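Long-range contacts in ketosynthase (Streptomyces sp. MSC090213JE08, PDB 6KXD), which probably catalyses the condensation of acyl-ACP with malonyl-ACP to 3-oxoacyl-ACP, as the ketosynthase of a highly reducing type II polyketide synthase: residues 80-85 against 150-155; 223-228 against 364-369; 324-329 against 372-377. All blocks are in the same frame, centred on the assembly; numbering follows the deposited sequence.

Contact 1. Residues 80-85 against 150-155; sequences QYAVAA and TVIARE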
loop_
_atom_site.group_PDB
_atom_site.type_symbol
_atom_site.label_atom_id
_atom_site.label_comp_id
_atom_site.label_asym_id
_atom_site.label_seq_id
_atom_site.Cartn_x
_atom_site.Cartn_y
_atom_site.Cartn_z
ATOM N N GLN A 80 15.702 -2.375 -4.463
ATOM C CA GLN A 80 16.959 -2.932 -4.025
ATOM C C GLN A 80 17.068 -2.841 -2.511
ATOM O O GLN A 80 17.425 -3.798 -1.858
ATOM C CB GLN A 80 18.150 -2.302 -4.750
ATOM C CG GLN A 80 18.098 -2.534 -6.238
ATOM C CD GLN A 80 19.210 -1.788 -6.935
ATOM O OE1 GLN A 80 20.169 -1.356 -6.306
ATOM N NE2 GLN A 80 19.104 -1.704 -8.234
ATOM N N TYR A 81 16.700 -1.697 -1.923
ATOM C CA TYR A 81 16.786 -1.626 -0.510
ATOM C C TYR A 81 15.884 -2.652 0.167
ATOM O O TYR A 81 16.265 -3.267 1.202
ATOM C CB TYR A 81 16.391 -0.245 -0.007
ATOM C CG TYR A 81 17.299 0.892 -0.377
ATOM C CD1 TYR A 81 18.623 0.695 -0.735
ATOM C CD2 TYR A 81 16.857 2.203 -0.275
ATOM C CE1 TYR A 81 19.443 1.763 -1.052
ATOM C CE2 TYR A 81 17.680 3.278 -0.565
ATOM C CZ TYR A 81 18.993 3.053 -0.935
ATOM O OH TYR A 81 19.849 4.062 -1.256
ATOM N N ALA A 82 14.689 -2.849 -0.406
ATOM C CA ALA A 82 13.713 -3.709 0.197
ATOM C C ALA A 82 14.272 -5.141 0.248
ATOM O O ALA A 82 14.237 -5.828 1.293
ATOM C CB ALA A 82 12.454 -3.670 -0.608
ATOM N N VAL A 83 14.819 -5.530 -0.899
ATOM C CA VAL A 83 15.330 -6.903 -1.095
ATOM C C VAL A 83 16.539 -7.105 -0.167
ATOM O O VAL A 83 16.621 -8.125 0.530
ATOM C CB VAL A 83 15.679 -7.163 -2.575
ATOM C CG1 VAL A 83 16.348 -8.518 -2.760
ATOM C CG2 VAL A 83 14.471 -7.105 -3.489
ATOM N N ALA A 84 17.464 -6.132 -0.142
ATOM C CA ALA A 84 18.626 -6.222 0.750
ATOM C C ALA A 84 18.193 -6.359 2.218
ATOM O O ALA A 84 18.670 -7.234 2.910
ATOM C CB ALA A 84 19.555 -5.055 0.498
ATOM N N ALA A 85 17.279 -5.496 2.715
ATOM C CA ALA A 85 16.842 -5.581 4.049
ATOM C C ALA A 85 16.130 -6.912 4.308
ATOM O O ALA A 85 16.213 -7.448 5.425
ATOM C CB ALA A 85 15.939 -4.410 4.388
ATOM N N THR A 150 6.960 -8.126 -4.505
ATOM C CA THR A 150 7.137 -9.324 -5.331
ATOM C C THR A 150 8.629 -9.630 -5.536
ATOM O O THR A 150 9.011 -10.802 -5.573
ATOM C CB THR A 150 6.424 -9.237 -6.682
ATOM O OG1 THR A 150 6.924 -8.160 -7.484
ATOM C CG2 THR A 150 4.921 -9.158 -6.501
ATOM N N VAL A 151 9.491 -8.608 -5.640
ATOM C CA VAL A 151 10.920 -8.913 -5.867
ATOM C C VAL A 151 11.534 -9.624 -4.664
ATOM O O VAL A 151 12.510 -10.332 -4.854
ATOM C CB VAL A 151 11.774 -7.690 -6.220
ATOM C CG1 VAL A 151 11.484 -7.199 -7.614
ATOM C CG2 VAL A 151 11.630 -6.606 -5.164
ATOM N N ILE A 152 11.069 -9.334 -3.444
ATOM C CA ILE A 152 11.529 -10.018 -2.275
ATOM C C ILE A 152 11.215 -11.502 -2.438
ATOM O O ILE A 152 12.061 -12.333 -2.106
ATOM C CB ILE A 152 10.916 -9.491 -0.987
ATOM C CG1 ILE A 152 11.398 -8.059 -0.736
ATOM C CG2 ILE A 152 11.220 -10.442 0.158
ATOM C CD1 ILE A 152 10.690 -7.355 0.345
ATOM N N ALA A 153 9.992 -11.795 -2.888
ATOM C CA ALA A 153 9.606 -13.194 -3.023
ATOM C C ALA A 153 10.540 -13.841 -4.048
ATOM O O ALA A 153 10.973 -15.020 -3.902
ATOM C CB ALA A 153 8.159 -13.354 -3.400
ATOM N N ARG A 154 10.799 -13.101 -5.119
ATOM C CA ARG A 154 11.672 -13.574 -6.187
ATOM C C ARG A 154 13.063 -13.888 -5.637
ATOM O O ARG A 154 13.630 -14.954 -5.900
ATOM C CB ARG A 154 11.760 -12.544 -7.313
ATOM C CG ARG A 154 10.518 -12.506 -8.181
ATOM C CD ARG A 154 10.690 -11.580 -9.356
ATOM N NE ARG A 154 11.778 -11.998 -10.217
ATOM C CZ ARG A 154 12.359 -11.192 -11.109
ATOM N NH1 ARG A 154 11.873 -9.978 -11.293
ATOM N NH2 ARG A 154 13.400 -11.612 -11.810
ATOM N N GLU A 155 13.639 -12.935 -4.932
ATOM C CA GLU A 155 15.008 -13.084 -4.402
ATOM C C GLU A 155 15.104 -14.231 -3.374
ATOM O O GLU A 155 16.091 -14.990 -3.354
ATOM C CB GLU A 155 15.428 -11.768 -3.774
ATOM C CG GLU A 155 16.780 -11.827 -3.116
ATOM C CD GLU A 155 17.962 -12.084 -4.044
ATOM O OE1 GLU A 155 17.802 -11.965 -5.275
ATOM O OE2 GLU A 155 19.058 -12.409 -3.505
#

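Contact 2. Residues 223-228 against 364-369; sequences DKDRQG and HRETDP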
loop_
_atom_site.group_PDB
_atom_site.type_symbol
_atom_site.label_atom_id
_atom_site.label_comp_id
_atom_site.label_asym_id
_atom_site.label_seq_id
_atom_site.Cartn_x
_atom_site.Cartn_y
_atom_site.Cartn_z
ATOM N N ASP A 223 11.505 20.683 18.693
ATOM C CA ASP A 223 12.269 21.868 19.034
ATOM C C ASP A 223 11.396 23.088 18.742
ATOM O O ASP A 223 10.644 23.067 17.790
ATOM C CB ASP A 223 13.563 21.925 18.236
ATOM C CG ASP A 223 14.529 23.001 18.702
ATOM O OD1 ASP A 223 14.308 24.171 18.331
ATOM O OD2 ASP A 223 15.483 22.637 19.432
ATOM N N LYS A 224 11.566 24.136 19.558
ATOM C CA LYS A 224 10.841 25.373 19.457
ATOM C C LYS A 224 11.110 26.037 18.101
ATOM O O LYS A 224 10.202 26.670 17.555
ATOM C CB LYS A 224 11.197 26.271 20.651
ATOM C CG LYS A 224 10.350 27.526 20.818
ATOM C CD LYS A 224 10.845 28.463 21.924
ATOM C CE LYS A 224 9.884 29.597 22.233
ATOM N NZ LYS A 224 10.178 30.794 21.409
ATOM N N ASP A 225 12.311 25.880 17.522
ATOM C CA ASP A 225 12.617 26.540 16.227
ATOM C C ASP A 225 12.844 25.501 15.119
ATOM O O ASP A 225 13.449 25.830 14.099
ATOM C CB ASP A 225 13.797 27.514 16.325
ATOM C CG ASP A 225 13.725 28.381 17.573
ATOM O OD1 ASP A 225 12.829 29.261 17.628
ATOM O OD2 ASP A 225 14.526 28.130 18.505
ATOM N N ARG A 226 12.235 24.318 15.269
ATOM C CA ARG A 226 12.198 23.300 14.186
ATOM C C ARG A 226 11.698 23.966 12.897
ATOM O O ARG A 226 10.861 24.888 12.910
ATOM C CB ARG A 226 11.339 22.113 14.640
ATOM C CG ARG A 226 9.853 22.421 14.742
ATOM C CD ARG A 226 9.058 21.266 15.300
ATOM N NE ARG A 226 7.659 21.628 15.430
ATOM C CZ ARG A 226 7.107 22.211 16.495
ATOM N NH1 ARG A 226 7.848 22.706 17.470
ATOM N NH2 ARG A 226 5.799 22.296 16.581
ATOM N N GLN A 227 12.297 23.573 11.772
ATOM C CA GLN A 227 12.109 24.197 10.481
ATOM C C GLN A 227 11.783 23.145 9.412
ATOM O O GLN A 227 11.719 23.476 8.244
ATOM C CB GLN A 227 13.383 24.966 10.113
ATOM C CG GLN A 227 13.602 26.229 10.936
ATOM C CD GLN A 227 12.360 27.079 10.959
ATOM O OE1 GLN A 227 11.851 27.445 12.018
ATOM N NE2 GLN A 227 11.837 27.369 9.781
ATOM N N GLY A 228 11.646 21.889 9.833
ATOM C CA GLY A 228 11.145 20.867 8.973
ATOM C C GLY A 228 12.055 19.664 8.909
ATOM O O GLY A 228 12.789 19.347 9.820
ATOM N N HIS A 364 18.471 18.739 19.323
ATOM C CA HIS A 364 17.509 19.335 20.235
ATOM C C HIS A 364 18.174 20.451 21.049
ATOM O O HIS A 364 19.023 20.164 21.931
ATOM C CB HIS A 364 16.889 18.292 21.162
ATOM C CG HIS A 364 15.590 18.750 21.752
ATOM N ND1 HIS A 364 14.467 18.953 20.968
ATOM C CD2 HIS A 364 15.224 19.061 23.017
ATOM C CE1 HIS A 364 13.470 19.347 21.734
ATOM N NE2 HIS A 364 13.899 19.409 22.991
ATOM N N ARG A 365 17.777 21.691 20.740
ATOM C CA ARG A 365 18.234 22.901 21.470
ATOM C C ARG A 365 17.281 23.177 22.633
ATOM O O ARG A 365 17.700 23.248 23.758
ATOM C CB ARG A 365 18.302 24.108 20.537
ATOM C CG ARG A 365 19.491 24.070 19.594
ATOM C CD ARG A 365 19.092 24.336 18.162
ATOM N NE ARG A 365 19.192 25.716 17.700
ATOM C CZ ARG A 365 18.351 26.273 16.834
ATOM N NH1 ARG A 365 17.081 25.901 16.800
ATOM N NH2 ARG A 365 18.797 27.171 15.971
ATOM N N GLU A 366 15.984 23.260 22.333
ATOM C CA GLU A 366 14.990 23.717 23.282
ATOM C C GLU A 366 13.615 23.139 22.921
ATOM O O GLU A 366 13.159 23.345 21.802
ATOM C CB GLU A 366 14.962 25.237 23.184
ATOM C CG GLU A 366 14.013 25.887 24.165
ATOM C CD GLU A 366 13.823 27.380 23.933
ATOM O OE1 GLU A 366 14.415 27.943 22.966
ATOM O OE2 GLU A 366 13.071 27.973 24.711
ATOM N N THR A 367 12.965 22.472 23.878
ATOM C CA THR A 367 11.683 21.829 23.671
ATOM C C THR A 367 10.655 22.934 23.412
ATOM O O THR A 367 10.634 23.964 24.099
ATOM C CB THR A 367 11.342 20.889 24.838
ATOM O OG1 THR A 367 12.400 19.941 24.983
ATOM C CG2 THR A 367 10.063 20.106 24.635
ATOM N N ASP A 368 9.867 22.777 22.347
ATOM C CA ASP A 368 8.736 23.663 22.122
ATOM C C ASP A 368 7.894 23.628 23.393
ATOM O O ASP A 368 7.603 22.543 23.933
ATOM C CB ASP A 368 7.966 23.245 20.860
ATOM C CG ASP A 368 6.888 24.223 20.418
ATOM O OD1 ASP A 368 6.145 24.748 21.303
ATOM O OD2 ASP A 368 6.814 24.477 19.199
ATOM N N PRO A 369 7.504 24.801 23.971
ATOM C CA PRO A 369 6.688 24.804 25.191
ATOM C C PRO A 369 5.312 24.135 24.971
ATOM O O PRO A 369 4.722 23.597 25.909
ATOM C CB PRO A 369 6.571 26.292 25.577
ATOM C CG PRO A 369 6.943 27.081 24.328
ATOM C CD PRO A 369 7.787 26.154 23.464
#

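Contact 3. Residues 324-329 against 372-377; sequences PPRTVA and PLDVVP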
loop_
_atom_site.group_PDB
_atom_site.type_symbol
_atom_site.label_atom_id
_atom_site.label_comp_id
_atom_site.label_asym_id
_atom_site.label_seq_id
_atom_site.Cartn_x
_atom_site.Cartn_y
_atom_site.Cartn_z
ATOM N N PRO A 324 2.687 12.177 29.925
ATOM C CA PRO A 324 2.905 11.132 28.928
ATOM C C PRO A 324 4.281 10.484 29.061
ATOM O O PRO A 324 5.181 11.032 29.692
ATOM C CB PRO A 324 2.792 11.896 27.601
ATOM C CG PRO A 324 3.272 13.290 27.952
ATOM C CD PRO A 324 2.698 13.526 29.335
ATOM N N PRO A 325 4.527 9.319 28.428
ATOM C CA PRO A 325 5.846 8.699 28.491
ATOM C C PRO A 325 6.821 9.552 27.676
ATOM O O PRO A 325 6.414 10.481 26.936
ATOM C CB PRO A 325 5.633 7.304 27.890
ATOM C CG PRO A 325 4.482 7.514 26.928
ATOM C CD PRO A 325 3.595 8.569 27.565
ATOM N N ARG A 326 8.106 9.247 27.836
ATOM C CA ARG A 326 9.125 9.844 27.020
ATOM C C ARG A 326 8.772 9.599 25.553
ATOM O O ARG A 326 8.372 8.505 25.206
ATOM C CB ARG A 326 10.494 9.244 27.349
ATOM C CG ARG A 326 11.092 9.823 28.624
ATOM C CD ARG A 326 12.263 9.037 29.157
ATOM N NE ARG A 326 11.858 7.777 29.747
ATOM C CZ ARG A 326 12.673 6.998 30.450
ATOM N NH1 ARG A 326 13.902 7.415 30.708
ATOM N NH2 ARG A 326 12.264 5.817 30.886
ATOM N N THR A 327 8.939 10.630 24.738
ATOM C CA THR A 327 8.494 10.657 23.385
ATOM C C THR A 327 9.668 11.148 22.536
ATOM O O THR A 327 10.033 12.294 22.560
ATOM C CB THR A 327 7.224 11.513 23.253
ATOM O OG1 THR A 327 6.200 10.893 24.024
ATOM C CG2 THR A 327 6.793 11.710 21.815
ATOM N N VAL A 328 10.210 10.241 21.732
ATOM C CA VAL A 328 11.394 10.472 20.968
ATOM C C VAL A 328 11.086 10.370 19.474
ATOM O O VAL A 328 10.141 9.683 19.069
ATOM C CB VAL A 328 12.481 9.458 21.366
ATOM C CG1 VAL A 328 12.614 9.378 22.875
ATOM C CG2 VAL A 328 12.245 8.075 20.781
ATOM N N ALA A 329 11.919 11.045 18.687
ATOM C CA ALA A 329 11.773 11.170 17.246
ATOM C C ALA A 329 13.047 10.675 16.538
ATOM O O ALA A 329 13.972 11.419 16.296
ATOM C CB ALA A 329 11.428 12.585 16.881
ATOM N N PRO A 372 5.082 19.617 25.612
ATOM C CA PRO A 372 5.600 19.406 26.964
ATOM C C PRO A 372 6.033 17.954 27.179
ATOM O O PRO A 372 5.468 17.251 27.969
ATOM C CB PRO A 372 4.388 19.741 27.857
ATOM C CG PRO A 372 3.199 19.338 26.996
ATOM C CD PRO A 372 3.612 19.762 25.602
ATOM N N LEU A 373 7.004 17.502 26.392
ATOM C CA LEU A 373 7.417 16.115 26.437
ATOM C C LEU A 373 8.885 16.020 26.818
ATOM O O LEU A 373 9.671 16.879 26.442
ATOM C CB LEU A 373 7.285 15.512 25.039
ATOM C CG LEU A 373 5.880 15.545 24.455
ATOM C CD1 LEU A 373 5.969 15.230 22.979
ATOM C CD2 LEU A 373 5.002 14.567 25.231
ATOM N N ASP A 374 9.228 14.906 27.461
ATOM C CA ASP A 374 10.618 14.527 27.557
ATOM C C ASP A 374 10.975 13.787 26.267
ATOM O O ASP A 374 10.586 12.608 26.104
ATOM C CB ASP A 374 10.882 13.680 28.798
ATOM C CG ASP A 374 12.325 13.194 28.874
ATOM O OD1 ASP A 374 13.149 13.633 28.024
ATOM O OD2 ASP A 374 12.615 12.384 29.769
ATOM N N VAL A 375 11.727 14.462 25.394
ATOM C CA VAL A 375 12.081 13.938 24.090
ATOM C C VAL A 375 13.412 13.165 24.137
ATOM O O VAL A 375 13.995 12.865 23.101
ATOM C CB VAL A 375 12.106 15.071 23.055
ATOM C CG1 VAL A 375 10.747 15.755 22.996
ATOM C CG2 VAL A 375 13.216 16.088 23.319
ATOM N N VAL A 376 13.893 12.850 25.341
ATOM C CA VAL A 376 15.205 12.210 25.503
ATOM C C VAL A 376 16.190 12.948 24.610
ATOM O O VAL A 376 16.724 12.405 23.651
ATOM C CB VAL A 376 15.098 10.706 25.184
ATOM C CG1 VAL A 376 16.428 9.983 25.336
ATOM C CG2 VAL A 376 14.024 10.046 26.035
ATOM N N PRO A 377 16.459 14.248 24.866
ATOM C CA PRO A 377 17.224 15.066 23.934
ATOM C C PRO A 377 18.666 14.564 23.790
ATOM O O PRO A 377 19.264 14.192 24.794
ATOM C CB PRO A 377 17.227 16.484 24.543
ATOM C CG PRO A 377 16.866 16.293 26.016
ATOM C CD PRO A 377 16.139 14.964 26.116
#

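Contact 1. Residues 80-85 against 150-155
Among the residues that meet here the flat group is the carboxylate of Glu155, and Val83 touches the stem that carries it: Val83 CG1 lies 3.4 Å from Glu155 CG and 4.1 Å from Glu155 CD. At the other end of the group both oxygens are occupied, OE2 by a salt bridge to Arg87 and the amide of His68, OE1 by the amides of His69 and Val70. The bend at chi2 (65°) turns the carboxylate off the line of its own chain toward these donors, and the methylenes are left for Val83 to cross at about a right angle. The second branch of Val83, CG2, presses on Val151 CG2 at 3.3 Å, tighter than usual for two methyl groups. Val83 is thus wedged between Val151 and Glu155, one helical turn apart. The axes pass 8.9 Å from each other with a crossing angle of -45°, consistent with ridges-into-grooves packing. Both helices, 77-93 and 147-156, lie against strands of the large mixed sheet of the thiolase fold: Ala85 touches strand 234-242, Ile152 strand 105-110. Ile152 leaves its helix alongside the interface, but its CD1 reaches over to Ala82, 4.2 Å from Ala82 CB and 4.0 Å from Ala82 O. Helix 147-156 also faces the dimer partner, where Thr150 OG1 is hydrogen-bonded to Asp363 O of the neighbouring subunit.

Contact 2. Residues 223-228 against 364-369
Asp223 OD2 is gripped by two consecutive backbone amides of the facing loop, Arg365 N at 2.8 Å and Glu366 N at 3.0 Å. The first donor comes nearly in line with the C-O bond, the second from above the carboxylate plane and straighter (167°). CG stands anti to the backbone N (chi1 -170°), which carries the carboxylate across to these amides while OD1 turns back to accept from Asp225 N, forming an Asx turn. It overlaps a type I beta turn from Asp223 to Arg226. Arg365 NH1 adds a long salt bridge to Asp223 OD1 at 3.6 Å, the oxygen lying in the guanidinium plane. The backbones meet at a single beta bridge between Asp223 and Thr367, where Lys224 N donates to Glu366 O at 2.9 Å. Beyond it the Lys224 chain runs beside Glu366, with CD 3.6 Å from Glu366 OE2, and its CG rests on the Pro369 ring. Across the turn, Arg226 NH1 forms a salt bridge with Asp368 OD2 (2.7 Å, on the anti side) and a hydrogen bond to Asp223 O (2.8 Å), tying the turn to the second loop; Arg226 NE and NH2 reach the carbonyls of Thr305 and Lys306. With three amides on its carboxylate and a guanidinium nearby, buried Asp223 probably remains ionised, and its bonds, with the Arg226-Asp368 salt bridge, hold together two loops that lack regular secondary structure.

Contact 3. Residues 324-329 against 372-377
Pro324 opens the contact by setting its ring crosswise on Leu373, with CG 3.5 Å from Leu373 CD2, a tight fit for two carbons. Arg326 then lies side by side with Asp374, both pointing the same way, yet it is the aliphatic part that touches: Arg326 CG is 3.2 Å from Asp374 OD2. The bend at chi3 (-73°) swings the guanidinium away from the carboxylate, so that Arg326 NE stays 4.7 Å from Asp374 OD2 and the charges do not touch. Arg326 CD also meets Val376 CG2. Thr327 supplies the one hydrogen bond across the contact, from its N to Asp374 O at 2.9 Å and 163°, while its methyl and CB cover Leu373 CD1. Its hydroxyl is spent on Pro325 O. The buried carbonyl of Thr327 finds no conventional donor; instead Val375 CA aims a C-H at Thr327 O from 3.0 Å. Last comes Val328, whose CG1, anti to the carbonyl carbon, reaches Val376 CG2 at 3.5 Å. Val376 is presented by an Asx turn in which Asp374 OD1 accepts from Val376 N. Strand 326-328 pairs in parallel with strand 297-299, and helix 306-320 links the two in a beta-alpha-beta crossover. Loop 372-377 thus follows the strand along the edge turned away from 297-299, with Pro324, Thr327 and Leu373 packed against helix 306-320 and Val328 and Val376 against Ile358 of strand 357-358.

Following the chain from the N terminus, contact 1 closes first: sixty-four residues separate 80-85, within helix 77-93, from 150-155, and this loop is complete before the other contacts begin. Contact 2 opens at 223-228 and contact 3 at 324-329; then 364-369 closes the former and 372-377 the latter, so the two cross. The single loop between strands 357-358 and 381-382 supplies both second segments, tying the turn before strand 234-242 to the edge strand 326-328. Contacts 2 and 3 have centres about 12 Å apart and touch where His364 packs on Val375 and Pro377. Contact 1 lies on the opposite side of the chain's centre from both, its centre about 35 Å from that of contact 3.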